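Local coordinates for capsular polysaccharide export system protein KpsC (Thermosulfurimonas dismutans, PDB 6MGB) that probably transfers Kdo from CMP-Kdo to build the beta-2,4 linkages of the glycolipid anchor of Gram-negative bacterial capsules, at residues 24-27 against 31-34; 97-102 against 265-270; 111-116 against 269-274; 115-120 against 293-298; 123-128 against 313-318. One frame throughout, in Å; residues are numbered along the deposited sequence. Where two conformers were deposited one is given.

Contact 1: 24-27 against 31-34; sequences HLEV and DSVV
Glu26 CA and Ser32 CA, 5.5 Å apart, are the nearest CA pair of the two segments, between the first turn of helix 25-29 and the residues leading into strand 33-35. The glutamate carries most of the meeting. Its CB rests 3.3 Å from Asp31 O, and from there the chain runs on extended, with chi2 at -168°, so that the carboxylate arrives alongside the backbone of Ser32 and Val33. Glu26 OE2 accepts the Val33 N-H at 3.0 Å in a fairly straight bond (162°), although the donor stands 42° above the carboxylate plane. The same oxygen packs 3.4 Å from Ser32 CA. A helix side chain thus takes up a backbone N-H at the start of the strand. This is a tight joint within a beta-alpha-beta crossover: strand 33-35 runs parallel to strand 11-13, at one border of the mixed sheet, as in the Rossmann-like halves of GT-B enzymes. Backbone bonds from Ser32 and Val34 to Val11 continue that pairing. In addition, Leu25 CD2 meets Val33 CG2 nearly at right angles, a touch left less certain by the second conformer of Val33, and Leu25 packs onward against Ile18 and Leu19.

Contact 2: 97-102 against 265-270; sequences GIYYDA and MPFYAG
Tyr99 and Phe267 meet ring to ring in an offset edge-to-face pair, the edge of the tyrosine directed at the phenylalanine face. The planes stand at 87° with centroids 5.6 Å apart, and the nearest carbons, Tyr99 CD2 and Phe267 CD2, are 3.7 Å from each other. Closer to the backbone, Phe267 CB rests 3.4 Å from Tyr99 O. A second, smaller touch lies beside the first: the methyl of Ala102 packs 3.7 Å from Met265 CG, a methylene that chi1 of -178° places anti to the backbone N of Met265.

Each aromatic stands within a type I turn, Ile98 to Asp101 on one side and Pro266 to Ala269 on the other, and both hold CG between backbone N and carbonyl carbon, the crowded position. Tyr100, whose CD2 lies over one face of Tyr99, binds Glu73 through its hydroxyl, and Tyr268, packed on Phe267, binds the backbone oxygen of Ser247. Phe267 also stacks with Phe76, which follows strand 69-74 of the mixed sheet.

Here the two GT-B domains approach each other beside the donor pocket: the Tyr99 side chain is about 6 Å from the bound cytidine monophosphate, and that of Phe267 about 5 Å from the CMP-binding Gln248. The 97-102 loop leaves strand 90-94 of the mixed sheet, where Ile92 supports Tyr99, and leads to helix 107-114; the 265-270 loop connects strands 259-262 and 275-276 of the parallel sheet.

Contact 3: 111-116 against 269-274; sequences LLNFGG and AGWGLT
Leu112 lies across one face of the Trp271 indole, the two side chains crossing at about a right angle. Leu112 CB sits 3.6 Å from the centroid of the six-membered ring and only 20° off its normal, a CH-pi contact over the face. With CG anti to its carbonyl carbon (chi1 -66°), the leucine continues along the ring, and Leu112 CD1 comes to rest 3.5 Å from Trp271 CE2, near the junction with the pyrrole. Asn113, the next residue on helix 107-114, approaches differently: its OD1 stands at the rim, near the ring plane, 3.6 Å from Trp271 CZ3, with the amide turned 71° against the indole. That amide is fixed from elsewhere, OD1 accepting from Lys284 N and ND2 donating to Arg282 O, while Trp271 NE1 gives its hydrogen to Phe267 O. Were Trp271 replaced by an alanine, the face against Leu112 would be lost, which is likely to open a gap and leave Phe267 O without its indole donor. The contact divides according to chemistry: the aliphatic chain takes the electron-rich face, whereas the amide oxygen takes the C-H rim, where the partial charge is likely to suit it.

Contact 4: 115-120 against 293-298; sequences GGWETP and FAAAYL
A chi1 of 52°, which sets Trp117 CG between the backbone N and the carbonyl carbon, and a chi2 of -92° together swing the indole towards helix 289-299, where its benzo ring meets two successive alanines. The methyl of Ala295 lies over one face, offset towards the rim, 3.9 Å from Trp117 CZ2. Ala294 CB comes equally near to Trp117 CZ3, but obliquely. Two such short side chains let the broad ring settle close to the helix, which makes a wider pi-type turn at 294-298.

The opposite face of the indole is covered by the segment's own Glu118, with CG 3.5 Å above the ring plane, so the tryptophan is sandwiched between a glutamate chain and a helix. Glu118 folds back to do this. Its OE1 accepts Trp117 N at 3.2 Å, the donor standing above the carboxylate plane, and receives a weak bond from Gly116 N, while OE2 forms a salt bridge with Arg287. At the polar edge of the ring, Trp117 NE1 donates to Leu111 O near the end of the preceding helix, which fixes the rotation of the indole.

The connection between helices 107-114 and 120-135 is thereby seated on helix 289-299. After that helix the chain returns to the mixed sheet through strand 302-305, consistent with the C-terminal crossing back to the N-terminal domain that marks the GT-B fold.

Contact 5: 123-128 against 313-318; sequences MDQAER and NIFDVI
Asn313 OD1 receives two backbone N-H groups at the start of helix 314-322: that of Asp316, at 3.2 Å, and more weakly that of Phe315, the residue that reaches across to Gln125 and Arg128. Asp316 completes the exchange, its OD2 accepting Asn313 N at 2.9 Å from above the carboxylate plane. The arrangement is a capping box. It satisfies amides of the first helical turn and helps fix the backbone from which Phe315 projects.

Phe315, its CG anti to the carbonyl carbon at chi1 -64°, presents the far edge of its ring to helix 120-135. Phe315 CZ points at the backbone of that helix, 3.4 Å from Gln125 O, which lies near the ring plane, so a C-H edge faces a carbonyl oxygen. Alongside, Gln125 CB stands 4.1 Å from Phe315 CE2, and Arg128 CB is 4.0 Å from Phe315 CE1, also near the plane. The guanidinium passes close to the ring as well, but Arg128 has two conformers and its position is doubtful. One face of the ring is covered by Ile314 CG2. With an alanine here, Gln125 O and CB and Arg128 CB would lose the ring edge they pack on, and a gap is likely to open between the two helices.

At this surface seam helix 314-322 lies against helix 120-135, where Phe315 and Ile318 both touch Ala129 and Ile318 continues onto Leu132 and Ile133. On the strand side, Ile314 and Val317 pack on Tyr303 of strand 302-305.

Contacts 2 to 5 form a chain of neighbours, whereas contact 1 stands apart in the N-terminal domain, its centre about 25 to 31 Å from theirs. In contact 2 the Tyr99 side chain lies about 6 Å from the nucleotide and about 7 Å from the magnesium ion. Contact 3, sharing Ala269 and Gly270 with it, has its centre about 10 Å from that of contact 2. Contacts 3 and 4, centres about 11 Å apart, touch through Leu112 CD2 and Ala295 CB (3.9 Å). Phe267 CE1, 4.2 Å from Ala296 CB, ties contact 2 to contact 4. Contacts 4 and 5, centres also about 11 Å apart, meet at Ala294 and Ala126.

Contact 1: 24-27 against 31-34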
# COMPACT_ATOMS: atom_id res chain seq x y z
N HIS A 24 -4.54 -16.82 10.10
CA HIS A 24 -3.13 -17.01 10.43
C HIS A 24 -2.53 -15.81 11.16
O HIS A 24 -1.31 -15.62 11.11
CB HIS A 24 -2.33 -17.31 9.16
CG HIS A 24 -2.56 -18.68 8.60
ND1 HIS A 24 -2.25 -19.01 7.30
CD2 HIS A 24 -3.05 -19.80 9.17
CE1 HIS A 24 -2.55 -20.28 7.09
NE2 HIS A 24 -3.04 -20.78 8.21
N LEU A 25 -3.36 -15.01 11.83
CA LEU A 25 -2.87 -13.80 12.48
C LEU A 25 -1.68 -14.09 13.38
O LEU A 25 -0.65 -13.41 13.31
CB LEU A 25 -4.01 -13.15 13.27
CG LEU A 25 -3.63 -11.94 14.13
CD1 LEU A 25 -3.23 -10.76 13.26
CD2 LEU A 25 -4.78 -11.57 15.05
N GLU A 26 -1.81 -15.09 14.25
CA GLU A 26 -0.75 -15.37 15.22
C GLU A 26 0.54 -15.80 14.53
O GLU A 26 1.63 -15.58 15.07
CB GLU A 26 -1.20 -16.43 16.21
CG GLU A 26 -2.29 -15.96 17.15
CD GLU A 26 -2.52 -16.92 18.30
OE1 GLU A 26 -1.99 -18.05 18.23
OE2 GLU A 26 -3.20 -16.55 19.27
N VAL A 27 0.44 -16.42 13.36
CA VAL A 27 1.64 -16.76 12.60
C VAL A 27 2.33 -15.49 12.12
O VAL A 27 3.55 -15.36 12.21
CB VAL A 27 1.29 -17.70 11.43
CG1 VAL A 27 2.52 -17.99 10.58
CG2 VAL A 27 0.69 -19.00 11.96
N ASP A 31 3.28 -14.06 17.89
CA ASP A 31 2.82 -14.02 19.27
C ASP A 31 1.38 -14.53 19.32
O ASP A 31 0.72 -14.67 18.28
CB ASP A 31 2.89 -12.60 19.85
CG ASP A 31 4.31 -12.11 20.05
OD1 ASP A 31 5.08 -12.79 20.77
OD2 ASP A 31 4.66 -11.06 19.48
N SER A 32 0.90 -14.80 20.52
CA SER A 32 -0.50 -15.12 20.72
C SER A 32 -1.31 -13.84 20.89
O SER A 32 -0.79 -12.79 21.27
CB SER A 32 -0.68 -16.02 21.94
OG SER A 32 -0.07 -17.28 21.74
N VAL A 33 -2.61 -13.94 20.59
CA VAL A 33 -3.53 -12.81 20.70
C VAL A 33 -4.56 -13.12 21.77
O VAL A 33 -4.94 -14.27 21.98
CB VAL A 33 -4.21 -12.51 19.34
CG1 VAL A 33 -5.36 -11.53 19.50
CG2 VAL A 33 -3.19 -11.96 18.35
N VAL A 34 -5.02 -12.07 22.45
CA VAL A 34 -6.07 -12.17 23.46
C VAL A 34 -7.07 -11.04 23.22
O VAL A 34 -6.68 -9.91 22.93
CB VAL A 34 -5.51 -12.11 24.89
CG1 VAL A 34 -4.62 -13.33 25.16
CG2 VAL A 34 -4.73 -10.82 25.12

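Contact 2: 97-102 against 265-270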
# COMPACT_ATOMS: atom_id res chain seq x y z
N GLY A 97 4.58 3.38 13.70
CA GLY A 97 3.44 4.12 13.20
C GLY A 97 2.70 3.29 12.17
O GLY A 97 2.33 2.15 12.44
N ILE A 98 2.49 3.85 10.98
CA ILE A 98 2.00 3.07 9.85
C ILE A 98 2.41 3.77 8.56
O ILE A 98 2.52 5.00 8.52
CB ILE A 98 0.47 2.84 9.92
CG1 ILE A 98 0.04 1.74 8.93
CG2 ILE A 98 -0.30 4.13 9.65
CD1 ILE A 98 0.68 0.38 9.18
N TYR A 99 2.63 2.98 7.51
CA TYR A 99 3.36 3.47 6.35
C TYR A 99 2.68 4.66 5.70
O TYR A 99 3.35 5.57 5.20
CB TYR A 99 3.55 2.35 5.33
CG TYR A 99 2.26 1.79 4.76
CD1 TYR A 99 1.62 0.72 5.36
CD2 TYR A 99 1.69 2.33 3.61
CE1 TYR A 99 0.44 0.21 4.84
CE2 TYR A 99 0.52 1.83 3.08
CZ TYR A 99 -0.10 0.76 3.70
OH TYR A 99 -1.27 0.26 3.18
N TYR A 100 1.35 4.68 5.68
CA TYR A 100 0.64 5.75 4.98
C TYR A 100 0.43 6.99 5.85
O TYR A 100 -0.09 7.99 5.35
CB TYR A 100 -0.71 5.26 4.45
CG TYR A 100 -1.65 4.67 5.48
CD1 TYR A 100 -2.43 5.49 6.29
CD2 TYR A 100 -1.78 3.30 5.62
CE1 TYR A 100 -3.30 4.95 7.22
CE2 TYR A 100 -2.65 2.75 6.55
CZ TYR A 100 -3.40 3.58 7.34
OH TYR A 100 -4.27 3.04 8.27
N ASP A 101 0.85 6.96 7.11
CA ASP A 101 0.70 8.10 8.01
C ASP A 101 1.97 8.94 7.95
O ASP A 101 2.97 8.63 8.62
CB ASP A 101 0.39 7.64 9.43
CG ASP A 101 0.24 8.80 10.40
OD1 ASP A 101 0.38 9.96 9.97
OD2 ASP A 101 -0.03 8.54 11.59
N ALA A 102 1.94 10.01 7.17
CA ALA A 102 3.09 10.90 7.00
C ALA A 102 3.24 11.91 8.14
O ALA A 102 4.22 12.67 8.13
CB ALA A 102 2.99 11.65 5.67
N MET A 265 1.35 12.82 0.27
CA MET A 265 2.64 12.33 0.76
C MET A 265 2.51 10.86 1.14
O MET A 265 2.54 10.51 2.33
CB MET A 265 3.13 13.17 1.93
CG MET A 265 4.50 12.79 2.49
SD MET A 265 5.86 12.84 1.30
CE MET A 265 5.76 14.52 0.71
N PRO A 266 2.36 9.97 0.16
CA PRO A 266 2.32 8.53 0.46
C PRO A 266 3.66 7.98 0.92
O PRO A 266 4.65 8.72 0.99
CB PRO A 266 1.87 7.91 -0.87
CG PRO A 266 2.32 8.88 -1.91
CD PRO A 266 2.17 10.24 -1.28
N PHE A 267 3.72 6.68 1.21
CA PHE A 267 4.91 6.12 1.82
C PHE A 267 6.12 6.22 0.91
O PHE A 267 7.26 6.26 1.38
CB PHE A 267 4.67 4.65 2.21
CG PHE A 267 4.46 3.73 1.04
CD1 PHE A 267 5.53 3.05 0.48
CD2 PHE A 267 3.20 3.53 0.51
CE1 PHE A 267 5.34 2.19 -0.59
CE2 PHE A 267 3.00 2.68 -0.56
CZ PHE A 267 4.08 2.01 -1.11
N TYR A 268 5.90 6.28 -0.40
CA TYR A 268 6.98 6.29 -1.38
C TYR A 268 7.34 7.69 -1.86
O TYR A 268 8.25 7.84 -2.68
CB TYR A 268 6.60 5.42 -2.59
CG TYR A 268 5.28 5.80 -3.20
CD1 TYR A 268 4.09 5.22 -2.76
CD2 TYR A 268 5.20 6.75 -4.21
CE1 TYR A 268 2.88 5.57 -3.31
CE2 TYR A 268 4.00 7.10 -4.77
CZ TYR A 268 2.83 6.51 -4.32
OH TYR A 268 1.62 6.85 -4.87
N ALA A 269 6.64 8.72 -1.38
CA ALA A 269 6.94 10.09 -1.76
C ALA A 269 7.97 10.69 -0.80
O ALA A 269 8.17 10.22 0.32
CB ALA A 269 5.67 10.93 -1.75
N GLY A 270 8.63 11.75 -1.27
CA GLY A 270 9.58 12.48 -0.45
C GLY A 270 10.95 11.87 -0.35
O GLY A 270 11.74 12.30 0.50

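Contact 3: 111-116 against 269-274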
# COMPACT_ATOMS: atom_id res chain seq x y z
N LEU A 111 13.35 2.77 8.35
CA LEU A 111 14.24 1.97 7.52
C LEU A 111 14.83 2.80 6.38
O LEU A 111 16.03 2.71 6.09
CB LEU A 111 13.50 0.76 6.95
CG LEU A 111 13.19 -0.37 7.93
CD1 LEU A 111 12.25 -1.38 7.29
CD2 LEU A 111 14.46 -1.06 8.39
N LEU A 112 14.00 3.62 5.74
CA LEU A 112 14.46 4.41 4.60
C LEU A 112 15.37 5.55 5.05
O LEU A 112 16.31 5.90 4.33
CB LEU A 112 13.26 4.94 3.82
CG LEU A 112 12.41 3.87 3.14
CD1 LEU A 112 11.06 4.43 2.69
CD2 LEU A 112 13.15 3.27 1.95
N ASN A 113 15.10 6.14 6.22
CA ASN A 113 15.88 7.29 6.65
C ASN A 113 17.28 6.89 7.11
O ASN A 113 18.26 7.54 6.76
CB ASN A 113 15.15 8.03 7.78
CG ASN A 113 14.49 9.32 7.31
OD1 ASN A 113 14.97 9.97 6.37
ND2 ASN A 113 13.41 9.71 7.96
N PHE A 114 17.38 5.82 7.90
CA PHE A 114 18.60 5.54 8.65
C PHE A 114 19.29 4.23 8.29
O PHE A 114 20.37 3.95 8.82
CB PHE A 114 18.30 5.54 10.15
CG PHE A 114 17.46 6.71 10.60
CD1 PHE A 114 17.97 7.99 10.60
CD2 PHE A 114 16.16 6.50 11.03
CE1 PHE A 114 17.20 9.06 11.02
CE2 PHE A 114 15.38 7.57 11.45
CZ PHE A 114 15.90 8.85 11.45
N GLY A 115 18.69 3.41 7.43
CA GLY A 115 19.38 2.22 6.96
C GLY A 115 19.46 1.12 8.01
O GLY A 115 18.55 0.92 8.82
N GLY A 116 20.58 0.40 7.99
CA GLY A 116 20.76 -0.77 8.82
C GLY A 116 20.48 -2.09 8.13
O GLY A 116 20.48 -3.13 8.80
N ALA A 269 6.64 8.72 -1.38
CA ALA A 269 6.94 10.09 -1.76
C ALA A 269 7.97 10.69 -0.80
O ALA A 269 8.17 10.22 0.32
CB ALA A 269 5.67 10.93 -1.75
N GLY A 270 8.63 11.75 -1.27
CA GLY A 270 9.58 12.48 -0.45
C GLY A 270 10.95 11.87 -0.35
O GLY A 270 11.74 12.30 0.50
N TRP A 271 11.28 10.88 -1.19
CA TRP A 271 12.58 10.24 -1.18
C TRP A 271 13.42 10.60 -2.41
O TRP A 271 14.51 10.04 -2.58
CB TRP A 271 12.42 8.72 -1.08
CG TRP A 271 11.61 8.30 0.11
CD1 TRP A 271 10.34 7.81 0.11
CD2 TRP A 271 12.02 8.34 1.48
NE1 TRP A 271 9.93 7.55 1.39
CE2 TRP A 271 10.95 7.87 2.25
CE3 TRP A 271 13.20 8.74 2.13
CZ2 TRP A 271 11.01 7.77 3.64
CZ3 TRP A 271 13.26 8.64 3.50
CH2 TRP A 271 12.17 8.16 4.25
N GLY A 272 12.93 11.51 -3.25
CA GLY A 272 13.65 11.93 -4.43
C GLY A 272 13.26 11.22 -5.71
O GLY A 272 13.87 11.49 -6.75
N LEU A 273 12.27 10.33 -5.66
CA LEU A 273 11.86 9.55 -6.83
C LEU A 273 10.57 10.05 -7.45
O LEU A 273 10.19 9.57 -8.53
CB LEU A 273 11.70 8.08 -6.44
CG LEU A 273 12.97 7.38 -5.94
CD1 LEU A 273 12.65 6.00 -5.41
CD2 LEU A 273 14.01 7.30 -7.05
N THR A 274 9.89 11.00 -6.82
CA THR A 274 8.59 11.47 -7.26
C THR A 274 8.59 12.99 -7.38
O THR A 274 9.44 13.67 -6.80
CB THR A 274 7.48 11.04 -6.29
OG1 THR A 274 7.87 11.37 -4.95
CG2 THR A 274 7.23 9.54 -6.39

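Contact 4: 115-120 against 293-298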
# COMPACT_ATOMS: atom_id res chain seq x y z
N GLY A 115 18.69 3.41 7.43
CA GLY A 115 19.38 2.22 6.96
C GLY A 115 19.46 1.12 8.01
O GLY A 115 18.55 0.92 8.82
N GLY A 116 20.58 0.40 7.99
CA GLY A 116 20.76 -0.77 8.82
C GLY A 116 20.48 -2.09 8.13
O GLY A 116 20.48 -3.13 8.80
N TRP A 117 20.28 -2.08 6.81
CA TRP A 117 19.80 -3.26 6.10
C TRP A 117 20.36 -3.42 4.69
O TRP A 117 20.13 -4.47 4.08
CB TRP A 117 18.27 -3.22 6.00
CG TRP A 117 17.75 -1.92 5.45
CD1 TRP A 117 17.38 -0.82 6.17
CD2 TRP A 117 17.57 -1.58 4.07
NE1 TRP A 117 16.97 0.18 5.32
CE2 TRP A 117 17.07 -0.26 4.03
CE3 TRP A 117 17.76 -2.27 2.87
CZ2 TRP A 117 16.78 0.38 2.83
CZ3 TRP A 117 17.47 -1.63 1.68
CH2 TRP A 117 16.98 -0.32 1.67
N GLU A 118 21.08 -2.44 4.15
CA GLU A 118 21.53 -2.49 2.75
C GLU A 118 22.76 -3.38 2.65
O GLU A 118 23.86 -2.98 3.04
CB GLU A 118 21.82 -1.09 2.23
CG GLU A 118 20.71 -0.08 2.46
CD GLU A 118 20.88 0.70 3.74
OE1 GLU A 118 21.35 0.11 4.74
OE2 GLU A 118 20.56 1.91 3.75
N THR A 119 22.58 -4.58 2.13
CA THR A 119 23.68 -5.50 1.89
C THR A 119 23.65 -5.97 0.44
O THR A 119 22.59 -5.99 -0.19
CB THR A 119 23.60 -6.72 2.81
OG1 THR A 119 22.45 -7.51 2.47
CG2 THR A 119 23.49 -6.29 4.25
N PRO A 120 24.81 -6.34 -0.11
CA PRO A 120 24.81 -6.92 -1.46
C PRO A 120 23.84 -8.08 -1.60
O PRO A 120 23.20 -8.23 -2.66
CB PRO A 120 26.26 -7.38 -1.64
CG PRO A 120 27.05 -6.54 -0.69
CD PRO A 120 26.16 -6.29 0.48
N PHE A 293 12.11 -0.15 -2.92
CA PHE A 293 11.40 -1.42 -3.10
C PHE A 293 11.89 -2.47 -2.10
O PHE A 293 11.08 -3.21 -1.52
CB PHE A 293 11.59 -1.91 -4.53
CG PHE A 293 11.10 -3.31 -4.76
CD1 PHE A 293 9.76 -3.56 -5.02
CD2 PHE A 293 11.98 -4.38 -4.74
CE1 PHE A 293 9.31 -4.84 -5.23
CE2 PHE A 293 11.53 -5.67 -4.96
CZ PHE A 293 10.19 -5.90 -5.20
N ALA A 294 13.20 -2.55 -1.88
CA ALA A 294 13.75 -3.55 -0.96
C ALA A 294 13.17 -3.38 0.44
O ALA A 294 12.72 -4.35 1.05
CB ALA A 294 15.27 -3.45 -0.93
N ALA A 295 13.18 -2.15 0.96
CA ALA A 295 12.64 -1.92 2.29
C ALA A 295 11.13 -2.13 2.32
O ALA A 295 10.60 -2.79 3.23
CB ALA A 295 12.99 -0.51 2.76
N ALA A 296 10.42 -1.58 1.33
CA ALA A 296 8.96 -1.55 1.40
C ALA A 296 8.35 -2.93 1.15
O ALA A 296 7.37 -3.30 1.81
CB ALA A 296 8.42 -0.54 0.39
N TYR A 297 8.91 -3.69 0.21
CA TYR A 297 8.30 -4.96 -0.19
C TYR A 297 9.00 -6.19 0.38
O TYR A 297 8.33 -7.20 0.62
CB TYR A 297 8.26 -5.06 -1.72
CG TYR A 297 7.01 -4.46 -2.36
CD1 TYR A 297 6.60 -3.17 -2.04
CD2 TYR A 297 6.26 -5.17 -3.29
CE1 TYR A 297 5.47 -2.61 -2.63
CE2 TYR A 297 5.14 -4.62 -3.88
CZ TYR A 297 4.75 -3.34 -3.54
OH TYR A 297 3.63 -2.78 -4.12
N LEU A 298 10.31 -6.14 0.62
CA LEU A 298 11.01 -7.30 1.15
C LEU A 298 11.09 -7.29 2.68
O LEU A 298 10.76 -8.29 3.33
CB LEU A 298 12.41 -7.41 0.55
CG LEU A 298 12.52 -8.24 -0.73
CD1 LEU A 298 11.89 -7.53 -1.91
CD2 LEU A 298 13.98 -8.58 -1.02

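Contact 5: 123-128 against 313-318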
# COMPACT_ATOMS: atom_id res chain seq x y z
N MET A 123 20.12 -6.66 -1.67
CA MET A 123 19.87 -5.94 -2.91
C MET A 123 19.78 -6.89 -4.10
O MET A 123 19.05 -6.62 -5.06
CB MET A 123 20.95 -4.88 -3.13
CG MET A 123 21.05 -3.86 -2.01
SD MET A 123 19.50 -2.99 -1.68
CE MET A 123 19.27 -2.10 -3.21
N ASP A 124 20.52 -8.00 -4.06
CA ASP A 124 20.36 -9.01 -5.10
C ASP A 124 18.98 -9.64 -5.04
O ASP A 124 18.32 -9.82 -6.08
CB ASP A 124 21.44 -10.09 -4.97
CG ASP A 124 22.82 -9.59 -5.37
OD1 ASP A 124 23.81 -10.02 -4.76
OD2 ASP A 124 22.90 -8.75 -6.30
N GLN A 125 18.51 -9.99 -3.84
CA GLN A 125 17.15 -10.49 -3.69
C GLN A 125 16.14 -9.48 -4.23
O GLN A 125 15.20 -9.84 -4.94
CB GLN A 125 16.85 -10.81 -2.23
CG GLN A 125 17.63 -11.98 -1.67
CD GLN A 125 17.21 -12.33 -0.25
OE1 GLN A 125 16.35 -11.67 0.33
NE2 GLN A 125 17.81 -13.38 0.30
N ALA A 126 16.33 -8.20 -3.90
CA ALA A 126 15.39 -7.17 -4.35
C ALA A 126 15.33 -7.11 -5.87
O ALA A 126 14.25 -7.00 -6.45
CB ALA A 126 15.78 -5.81 -3.76
N GLU A 127 16.49 -7.17 -6.53
CA GLU A 127 16.51 -7.19 -7.99
C GLU A 127 15.72 -8.38 -8.52
O GLU A 127 14.93 -8.24 -9.47
CB GLU A 127 17.95 -7.25 -8.50
CG GLU A 127 18.73 -5.96 -8.31
CD GLU A 127 20.12 -6.03 -8.91
OE1 GLU A 127 20.44 -7.05 -9.56
OE2 GLU A 127 20.90 -5.07 -8.74
N ARG A 128 15.91 -9.56 -7.93
CA ARG A 128 15.21 -10.75 -8.39
C ARG A 128 13.71 -10.61 -8.22
O ARG A 128 12.93 -10.89 -9.14
CB ARG A 128 15.73 -11.98 -7.63
CG ARG A 128 16.96 -12.62 -8.24
CD ARG A 128 17.93 -13.08 -7.17
NE ARG A 128 17.29 -13.91 -6.15
CZ ARG A 128 17.84 -14.21 -4.97
NH1 ARG A 128 19.04 -13.75 -4.65
NH2 ARG A 128 17.18 -14.97 -4.11
N ASN A 313 8.87 -15.76 2.92
CA ASN A 313 9.43 -14.54 2.36
C ASN A 313 8.66 -14.18 1.09
O ASN A 313 7.74 -14.89 0.67
CB ASN A 313 10.93 -14.70 2.07
CG ASN A 313 11.22 -15.87 1.16
OD1 ASN A 313 10.54 -16.08 0.16
ND2 ASN A 313 12.24 -16.65 1.51
N ILE A 314 9.04 -13.06 0.48
CA ILE A 314 8.30 -12.54 -0.67
C ILE A 314 8.28 -13.55 -1.81
O ILE A 314 7.31 -13.62 -2.57
CB ILE A 314 8.90 -11.19 -1.12
CG1 ILE A 314 8.00 -10.54 -2.18
CG2 ILE A 314 10.31 -11.39 -1.65
CD1 ILE A 314 8.44 -9.15 -2.59
N PHE A 315 9.34 -14.34 -1.95
CA PHE A 315 9.42 -15.29 -3.06
C PHE A 315 8.42 -16.42 -2.90
O PHE A 315 7.98 -16.99 -3.90
CB PHE A 315 10.85 -15.83 -3.17
CG PHE A 315 11.86 -14.78 -3.52
CD1 PHE A 315 12.00 -14.34 -4.83
CD2 PHE A 315 12.67 -14.22 -2.54
CE1 PHE A 315 12.93 -13.37 -5.15
CE2 PHE A 315 13.60 -13.25 -2.86
CZ PHE A 315 13.73 -12.82 -4.17
N ASP A 316 8.05 -16.77 -1.67
CA ASP A 316 7.00 -17.77 -1.47
C ASP A 316 5.67 -17.27 -2.00
O ASP A 316 4.91 -18.03 -2.62
CB ASP A 316 6.89 -18.13 0.01
CG ASP A 316 8.16 -18.73 0.57
OD1 ASP A 316 8.81 -19.52 -0.15
OD2 ASP A 316 8.51 -18.41 1.72
N VAL A 317 5.35 -16.00 -1.77
CA VAL A 317 4.09 -15.44 -2.24
C VAL A 317 4.13 -15.23 -3.75
O VAL A 317 3.14 -15.49 -4.45
CB VAL A 317 3.77 -14.14 -1.48
CG1 VAL A 317 2.67 -13.35 -2.18
CG2 VAL A 317 3.35 -14.47 -0.05
N ILE A 318 5.26 -14.76 -4.28
CA ILE A 318 5.38 -14.60 -5.73
C ILE A 318 5.12 -15.92 -6.43
O ILE A 318 4.28 -16.01 -7.33
CB ILE A 318 6.77 -14.03 -6.09
CG1 ILE A 318 6.88 -12.58 -5.60
CG2 ILE A 318 7.00 -14.09 -7.60
CD1 ILE A 318 8.25 -11.95 -5.82